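Local coordinates for putative lipoprotein (Bacteroides fragilis, PDB 3QNK) that is of unknown function but, as a SusD-like lipoprotein of the outer membrane, probably binds glycans at the cell surface for uptake, at residues B[276-281]-B[293-298]; B[467-472]-B[486-491]; B[117-122]-B[153-158]. One frame throughout, in Å; residues are numbered along the deposited sequence.

Contact 1: residues B[276-281]-B[293-298]; sequences PTQELI and TQYSQA
The first turn of helix 278-283 meets a type I beta turn running from Y295 to A298, with Q278 and E279 on the helical side touching Y295 and S296 on the other. The backbones approach most closely where CA of Q278 lies 5.6 Å from CA of S296, and the S296 hydroxyl enters this gap. Its OG lies 3.5 Å from Q278 CB and likewise 3.5 Å from E279 CD, alongside the root of one side chain and the carboxylate end of the other. E279 N is 3.2 Å from S296 OG, but at a poor angle, so it is no hydrogen bond; the hydroxyl is instead bonded to D282 OD2.

The helix start is defined by T277 at the N-cap position, where OG1 accepts from L280 N at 3.1 Å in a capping bond. Q278, the next residue, has CG anti to its backbone N (chi1 -166°) and bends at chi2, which brings NE2 to 3.8 Å from Y295 CB. The amide and Y295 ring planes are 83° apart, and NE2 comes to the ring obliquely. Both ends of the amide have partners, OE1 at Y359 OH and NE2 at D282 OD1, consistent with a fixed flip; Y295 N also donates to D282 OD1, so one carboxylate ties helix and turn together. On the side of strand 469-475, E279 OE2 passes 3.7 Å from S296 CB and takes a hydrogen bond from H471 ND1.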
# COMPACT_ATOMS: atom_id res chain seq x y z
N PRO B 276 26.99 -4.20 -9.61
CA PRO B 276 27.69 -3.27 -10.52
C PRO B 276 28.10 -3.98 -11.83
O PRO B 276 28.50 -5.14 -11.80
CB PRO B 276 28.92 -2.83 -9.71
CG PRO B 276 28.52 -3.00 -8.30
CD PRO B 276 27.58 -4.17 -8.26
N THR B 277 27.93 -3.31 -12.98
CA THR B 277 28.22 -3.88 -14.30
C THR B 277 29.67 -3.69 -14.70
O THR B 277 30.38 -2.82 -14.19
CB THR B 277 27.38 -3.17 -15.35
OG1 THR B 277 27.57 -1.76 -15.13
CG2 THR B 277 25.92 -3.51 -15.27
N GLN B 278 30.10 -4.45 -15.70
CA GLN B 278 31.43 -4.28 -16.21
C GLN B 278 31.53 -2.88 -16.86
O GLN B 278 32.57 -2.24 -16.76
CB GLN B 278 31.77 -5.42 -17.18
CG GLN B 278 33.24 -5.53 -17.50
CD GLN B 278 34.09 -5.46 -16.26
OE1 GLN B 278 33.82 -6.14 -15.26
NE2 GLN B 278 35.08 -4.57 -16.29
N GLU B 279 30.42 -2.37 -17.40
CA GLU B 279 30.34 -1.02 -18.02
C GLU B 279 30.63 0.08 -17.00
O GLU B 279 31.31 1.06 -17.34
CB GLU B 279 28.98 -0.78 -18.67
CG GLU B 279 28.85 -1.49 -20.00
CD GLU B 279 28.45 -2.96 -19.99
OE1 GLU B 279 28.19 -3.51 -18.90
OE2 GLU B 279 28.41 -3.56 -21.09
N LEU B 280 30.14 -0.09 -15.77
CA LEU B 280 30.45 0.86 -14.71
C LEU B 280 31.88 0.68 -14.24
O LEU B 280 32.57 1.68 -14.04
CB LEU B 280 29.48 0.73 -13.52
CG LEU B 280 29.80 1.59 -12.30
CD1 LEU B 280 29.75 3.12 -12.62
CD2 LEU B 280 28.89 1.24 -11.16
N ILE B 281 32.35 -0.58 -14.08
CA ILE B 281 33.71 -0.84 -13.62
C ILE B 281 34.69 -0.19 -14.60
O ILE B 281 35.64 0.48 -14.17
CB ILE B 281 33.95 -2.37 -13.40
CG1 ILE B 281 33.57 -2.79 -11.97
CG2 ILE B 281 35.40 -2.75 -13.64
CD1 ILE B 281 32.22 -2.65 -11.55
N THR B 293 41.91 -0.31 -18.53
CA THR B 293 41.63 -1.23 -19.63
C THR B 293 40.10 -1.48 -19.63
O THR B 293 39.48 -1.57 -18.56
CB THR B 293 42.47 -2.51 -19.51
OG1 THR B 293 43.85 -2.16 -19.59
CG2 THR B 293 42.18 -3.51 -20.62
N GLN B 294 39.49 -1.49 -20.83
CA GLN B 294 38.04 -1.71 -20.98
C GLN B 294 37.83 -3.18 -21.24
O GLN B 294 38.47 -3.74 -22.14
CB GLN B 294 37.44 -0.85 -22.11
CG GLN B 294 37.75 0.64 -22.05
CD GLN B 294 37.13 1.32 -20.88
OE1 GLN B 294 35.96 1.69 -20.91
NE2 GLN B 294 37.90 1.49 -19.82
N TYR B 295 36.92 -3.82 -20.48
CA TYR B 295 36.69 -5.26 -20.64
C TYR B 295 35.32 -5.61 -21.17
O TYR B 295 35.16 -6.74 -21.62
CB TYR B 295 36.91 -5.97 -19.30
CG TYR B 295 38.35 -5.92 -18.85
CD1 TYR B 295 38.82 -4.84 -18.10
CD2 TYR B 295 39.23 -6.95 -19.15
CE1 TYR B 295 40.15 -4.79 -17.68
CE2 TYR B 295 40.56 -6.91 -18.72
CZ TYR B 295 41.01 -5.82 -18.00
OH TYR B 295 42.32 -5.77 -17.58
N SER B 296 34.32 -4.70 -21.12
CA SER B 296 32.94 -5.03 -21.51
C SER B 296 32.81 -5.63 -22.87
O SER B 296 31.98 -6.53 -23.03
CB SER B 296 32.04 -3.81 -21.43
OG SER B 296 31.93 -3.41 -20.08
N GLN B 297 33.60 -5.17 -23.86
CA GLN B 297 33.48 -5.66 -25.24
C GLN B 297 34.50 -6.76 -25.56
O GLN B 297 34.68 -7.12 -26.73
CB GLN B 297 33.56 -4.51 -26.25
CG GLN B 297 32.55 -3.36 -26.03
CD GLN B 297 31.12 -3.79 -25.74
OE1 GLN B 297 30.51 -4.53 -26.52
NE2 GLN B 297 30.54 -3.29 -24.63
N ALA B 298 35.10 -7.36 -24.51
CA ALA B 298 36.04 -8.47 -24.67
C ALA B 298 35.33 -9.70 -25.21
O ALA B 298 34.17 -9.92 -24.82
CB ALA B 298 36.68 -8.79 -23.34

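Contact 2: residues B[467-472]-B[486-491]; sequences QTTLHG and TDIRTW. With PO4 (phosphate ion), chain G.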
# COMPACT_ATOMS: atom_id res chain seq x y z
N GLN B 467 20.66 1.40 -22.12
CA GLN B 467 19.85 0.20 -21.94
C GLN B 467 20.06 -0.74 -23.12
O GLN B 467 19.23 -0.83 -24.03
CB GLN B 467 18.37 0.57 -21.73
CG GLN B 467 18.07 1.33 -20.43
CD GLN B 467 18.30 0.49 -19.19
OE1 GLN B 467 19.38 0.51 -18.59
NE2 GLN B 467 17.28 -0.22 -18.74
N THR B 468 21.23 -1.43 -23.12
CA THR B 468 21.66 -2.38 -24.14
C THR B 468 22.11 -3.69 -23.50
O THR B 468 21.58 -4.07 -22.47
CB THR B 468 22.81 -1.80 -25.00
OG1 THR B 468 23.80 -1.24 -24.14
CG2 THR B 468 22.34 -0.79 -25.99
N THR B 469 23.10 -4.37 -24.12
CA THR B 469 23.67 -5.58 -23.57
C THR B 469 24.71 -5.16 -22.55
O THR B 469 25.65 -4.43 -22.89
CB THR B 469 24.22 -6.49 -24.65
OG1 THR B 469 23.13 -6.88 -25.49
CG2 THR B 469 24.89 -7.73 -24.09
N LEU B 470 24.49 -5.57 -21.29
CA LEU B 470 25.36 -5.27 -20.16
C LEU B 470 26.17 -6.50 -19.84
O LEU B 470 25.78 -7.62 -20.17
CB LEU B 470 24.57 -4.76 -18.95
CG LEU B 470 23.70 -3.53 -19.20
CD1 LEU B 470 22.84 -3.27 -18.02
CD2 LEU B 470 24.55 -2.27 -19.49
N HIS B 471 27.34 -6.29 -19.24
CA HIS B 471 28.31 -7.33 -19.00
C HIS B 471 28.73 -7.44 -17.53
O HIS B 471 28.37 -6.61 -16.70
CB HIS B 471 29.54 -7.06 -19.88
CG HIS B 471 29.22 -7.08 -21.34
ND1 HIS B 471 28.80 -5.94 -22.01
CD2 HIS B 471 29.18 -8.13 -22.20
CE1 HIS B 471 28.55 -6.32 -23.25
NE2 HIS B 471 28.75 -7.63 -23.41
N GLY B 472 29.50 -8.49 -17.26
CA GLY B 472 30.07 -8.78 -15.95
C GLY B 472 31.25 -9.71 -16.08
O GLY B 472 31.75 -9.91 -17.19
N THR B 486 25.40 -9.99 -19.01
CA THR B 486 24.64 -10.12 -17.76
C THR B 486 23.16 -9.78 -17.93
O THR B 486 22.35 -10.21 -17.12
CB THR B 486 25.25 -9.28 -16.64
OG1 THR B 486 25.49 -7.97 -17.15
CG2 THR B 486 26.56 -9.87 -16.08
N ASP B 487 22.81 -9.02 -18.99
CA ASP B 487 21.44 -8.60 -19.27
C ASP B 487 21.35 -8.08 -20.70
O ASP B 487 22.15 -7.23 -21.11
CB ASP B 487 20.97 -7.52 -18.27
CG ASP B 487 19.48 -7.59 -17.94
OD1 ASP B 487 18.82 -8.57 -18.38
OD2 ASP B 487 18.98 -6.65 -17.24
N ILE B 488 20.38 -8.61 -21.46
CA ILE B 488 20.13 -8.17 -22.83
C ILE B 488 18.91 -7.23 -22.76
O ILE B 488 17.75 -7.67 -22.87
CB ILE B 488 19.96 -9.33 -23.86
CG1 ILE B 488 20.91 -10.53 -23.61
CG2 ILE B 488 20.00 -8.82 -25.28
CD1 ILE B 488 22.39 -10.32 -23.67
N ARG B 489 19.18 -5.96 -22.51
CA ARG B 489 18.15 -4.93 -22.40
C ARG B 489 17.82 -4.29 -23.76
O ARG B 489 18.58 -4.40 -24.74
CB ARG B 489 18.58 -3.83 -21.40
CG ARG B 489 18.69 -4.36 -20.00
CD ARG B 489 19.03 -3.31 -18.99
NE ARG B 489 19.26 -3.94 -17.68
CZ ARG B 489 19.67 -3.30 -16.60
NH1 ARG B 489 19.89 -1.99 -16.64
NH2 ARG B 489 19.90 -3.95 -15.48
N THR B 490 16.71 -3.54 -23.77
CA THR B 490 16.33 -2.77 -24.94
C THR B 490 15.76 -1.46 -24.48
O THR B 490 15.60 -1.25 -23.28
CB THR B 490 15.42 -3.54 -25.91
OG1 THR B 490 15.47 -2.86 -27.18
CG2 THR B 490 13.97 -3.70 -25.39
N TRP B 491 15.46 -0.56 -25.45
CA TRP B 491 14.94 0.78 -25.20
C TRP B 491 13.80 1.15 -26.15
O TRP B 491 13.69 0.64 -27.27
CB TRP B 491 16.10 1.79 -25.37
CG TRP B 491 15.67 3.20 -25.07
CD1 TRP B 491 15.24 4.13 -25.96
CD2 TRP B 491 15.45 3.75 -23.76
NE1 TRP B 491 14.77 5.24 -25.30
CE2 TRP B 491 14.88 5.03 -23.95
CE3 TRP B 491 15.65 3.28 -22.45
CZ2 TRP B 491 14.53 5.85 -22.87
CZ3 TRP B 491 15.36 4.12 -21.38
CH2 TRP B 491 14.82 5.39 -21.60
P PO4 G . 18.27 -11.98 -20.10
O1 PO4 G . 17.74 -10.90 -21.31
O2 PO4 G . 17.49 -13.54 -20.27
O3 PO4 G . 19.82 -11.99 -20.40
O4 PO4 G . 18.35 -11.38 -18.57
O HOH W 1 14.99 -0.07 -20.68
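The guanidinium of R489 is met by L470 of strand 469-475 over one face and, at the edge, by Q467, which follows helix 463-466. L470 CD1 is centred above the plane, 3.5 Å from R489 CZ. Q467 OE1 lies in the guanidinium plane and accepts from R489 NH1 at 3.2 Å, although the amide is turned 55° against it. The R489 chain runs extended from CG to NE, and NE donates in its own plane to D487 OD2 at 2.8 Å in a nearly straight hydrogen bond (171°) that is part of a salt bridge, entering from above the carboxylate plane. Q467, bent at chi2, also lays CG 3.7 Å from W491 CE3, at the indole edge. T469 and I488 share the face of the hairpin away from L470 and D487, side by side and pointing the same way, with T469 CG2 3.6 Å from I488 CD1.

T469, L470, D487 and I488 belong to the antiparallel hairpin of strands 469-475 and 480-488; Q467, R489 and W491 extend the contact past its strand ends, where R489 N donates to T468 O. T486 and D487 both face L470, a classic beta bulge: L470 N donates to D487 O at 2.9 Å, and L470 O accepts from T486 N at 2.7 Å and weakly from D487 N. Beyond the hairpin, D487 OD1 is bonded to Y63 OH, Q467 NE2 to N62 OD1 and R489 NH2 to S46 O.

With Q467, D487 and S46 bonded round it, the guanidinium is fixed in rotation, and its buried charge is probably balanced locally by D487.

Contact 3: residues B[117-122]-B[153-158]; sequences MFYFEM and YDFILE
Two aromatic pairs flank the contact, and in neither does one ring lie flat on the other. F120 and Y153 meet edge against edge: their CE1 atoms are 4.0 Å apart, each near the plane of the other ring. Y119 and F155 cross obliquely, with centroids 5.1 Å apart and planes at 64°; the nearest atoms are Y119 CE2 and F155 CE1, separated by 3.6 Å.

Between the pairs sits I156, whose CG1 lies 3.8 Å from Y119 CB. With CG1 anti to the carbonyl carbon (chi1 -63°), its chain reaches onward to place CD1 3.7 Å from F120 CA, against the backbone of the facing helix and oblique to the F120 ring. The segments, parts of helices 101-126 and 149-166, run antiparallel; their axes make 156° and come within 9.4 Å. The two helices are neighbours in the alpha-alpha superhelix of this SusD-like protein, whose sequence families fall in the TPR clan. No hydrogen bond crosses between the segments.

Helix 181-194 packs against the same side chains, V191 touching both Y153 and I156, and Y194 meeting the F120 ring. Y119 OH accepts a hydrogen bond from L132 N, which anchors the polar end of the ring beyond the apolar interface.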
# COMPACT_ATOMS: atom_id res chain seq x y z
N MSE B 117 9.54 17.79 -1.81
CA MSE B 117 10.24 16.53 -1.93
C MSE B 117 9.31 15.42 -2.39
O MSE B 117 9.72 14.61 -3.23
CB MSE B 117 10.89 16.17 -0.58
CG MSE B 117 11.47 14.78 -0.57
SE MSE B 117 12.60 14.52 0.92
CE MSE B 117 14.20 15.34 0.17
N PHE B 118 8.09 15.37 -1.86
CA PHE B 118 7.11 14.33 -2.21
C PHE B 118 6.63 14.48 -3.64
O PHE B 118 6.62 13.49 -4.36
CB PHE B 118 5.92 14.30 -1.24
CG PHE B 118 6.30 13.97 0.19
CD1 PHE B 118 7.30 13.05 0.46
CD2 PHE B 118 5.62 14.55 1.25
CE1 PHE B 118 7.65 12.75 1.78
CE2 PHE B 118 5.98 14.24 2.57
CZ PHE B 118 6.99 13.33 2.83
N TYR B 119 6.30 15.72 -4.07
CA TYR B 119 5.87 15.99 -5.44
C TYR B 119 7.00 15.74 -6.43
O TYR B 119 6.75 15.22 -7.52
CB TYR B 119 5.34 17.40 -5.60
CG TYR B 119 3.83 17.51 -5.46
CD1 TYR B 119 2.98 16.92 -6.39
CD2 TYR B 119 3.26 18.26 -4.44
CE1 TYR B 119 1.59 17.01 -6.27
CE2 TYR B 119 1.87 18.38 -4.32
CZ TYR B 119 1.05 17.74 -5.22
OH TYR B 119 -0.30 17.85 -5.09
N PHE B 120 8.26 16.06 -6.04
CA PHE B 120 9.42 15.83 -6.92
C PHE B 120 9.59 14.34 -7.20
O PHE B 120 9.89 14.02 -8.33
CB PHE B 120 10.71 16.41 -6.34
CG PHE B 120 11.93 16.33 -7.24
CD1 PHE B 120 11.85 16.70 -8.58
CD2 PHE B 120 13.17 15.97 -6.72
CE1 PHE B 120 12.99 16.65 -9.40
CE2 PHE B 120 14.31 15.95 -7.54
CZ PHE B 120 14.21 16.28 -8.87
N GLU B 121 9.33 13.45 -6.22
CA GLU B 121 9.40 11.99 -6.44
C GLU B 121 8.41 11.53 -7.50
O GLU B 121 8.71 10.61 -8.27
CB GLU B 121 9.16 11.19 -5.17
CG GLU B 121 10.45 10.72 -4.52
CD GLU B 121 11.46 9.99 -5.39
OE1 GLU B 121 11.07 9.00 -6.05
OE2 GLU B 121 12.65 10.39 -5.39
N MSE B 122 7.25 12.18 -7.56
CA MSE B 122 6.22 11.87 -8.53
C MSE B 122 6.57 12.46 -9.89
O MSE B 122 6.55 11.75 -10.89
CB MSE B 122 4.85 12.38 -8.06
CG MSE B 122 4.32 11.61 -6.86
SE MSE B 122 2.48 12.02 -6.53
CE MSE B 122 2.71 13.50 -5.49
N TYR B 153 6.90 21.61 -11.89
CA TYR B 153 8.22 22.07 -11.48
C TYR B 153 8.11 23.45 -10.82
O TYR B 153 8.79 23.70 -9.82
CB TYR B 153 9.21 22.08 -12.65
CG TYR B 153 9.85 20.73 -12.89
CD1 TYR B 153 10.73 20.18 -11.97
CD2 TYR B 153 9.56 20.00 -14.03
CE1 TYR B 153 11.31 18.92 -12.19
CE2 TYR B 153 10.14 18.75 -14.26
CZ TYR B 153 11.01 18.22 -13.34
OH TYR B 153 11.53 16.97 -13.58
N ASP B 154 7.19 24.32 -11.31
CA ASP B 154 6.90 25.63 -10.72
C ASP B 154 6.35 25.48 -9.30
O ASP B 154 6.81 26.17 -8.40
CB ASP B 154 5.90 26.43 -11.57
CG ASP B 154 6.42 26.98 -12.88
OD1 ASP B 154 7.66 27.01 -13.07
OD2 ASP B 154 5.60 27.46 -13.68
N PHE B 155 5.40 24.54 -9.09
CA PHE B 155 4.80 24.24 -7.78
C PHE B 155 5.89 23.82 -6.79
O PHE B 155 5.99 24.43 -5.73
CB PHE B 155 3.71 23.15 -7.90
CG PHE B 155 2.87 22.94 -6.67
CD1 PHE B 155 3.32 22.14 -5.62
CD2 PHE B 155 1.60 23.48 -6.57
CE1 PHE B 155 2.55 21.94 -4.48
CE2 PHE B 155 0.81 23.25 -5.45
CZ PHE B 155 1.30 22.50 -4.41
N ILE B 156 6.72 22.82 -7.15
CA ILE B 156 7.82 22.29 -6.33
C ILE B 156 8.77 23.43 -5.95
O ILE B 156 9.09 23.60 -4.77
CB ILE B 156 8.59 21.13 -7.03
CG1 ILE B 156 7.67 19.90 -7.27
CG2 ILE B 156 9.82 20.72 -6.23
CD1 ILE B 156 8.16 18.99 -8.37
N LEU B 157 9.18 24.22 -6.94
CA LEU B 157 10.13 25.31 -6.72
C LEU B 157 9.55 26.45 -5.90
O LEU B 157 10.30 27.08 -5.17
CB LEU B 157 10.68 25.80 -8.07
CG LEU B 157 11.59 24.79 -8.81
CD1 LEU B 157 11.85 25.20 -10.23
CD2 LEU B 157 12.86 24.55 -8.04
N GLU B 158 8.23 26.69 -5.96
CA GLU B 158 7.62 27.73 -5.12
C GLU B 158 7.63 27.28 -3.66
O GLU B 158 7.92 28.08 -2.79
CB GLU B 158 6.21 28.08 -5.59
CG GLU B 158 6.15 29.49 -6.16
CD GLU B 158 6.58 30.62 -5.22
OE1 GLU B 158 5.90 30.83 -4.19
OE2 GLU B 158 7.58 31.31 -5.54

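Overall arrangement
Contacts 1 and 2 are neighbours with centres 12 Å apart, and H471 is common to both, its side chain bonded to E279 and its backbone O probably accepting from Q278 N, so helix 278-283 is fastened to one strand of the hairpin. Contact 3 lies about 36 Å from contact 1 and 32 Å from contact 2, centre to centre, without touching either. It is a buried helix pair held by aromatic and aliphatic side chains. Contact 1 is also largely buried but depends on polar groups gathered around a turn, with D282 as intermediary. Contact 2, only partly buried, combines strand hydrogen bonds with a salt bridge and reaches the surface of the assembly at I488 and T490.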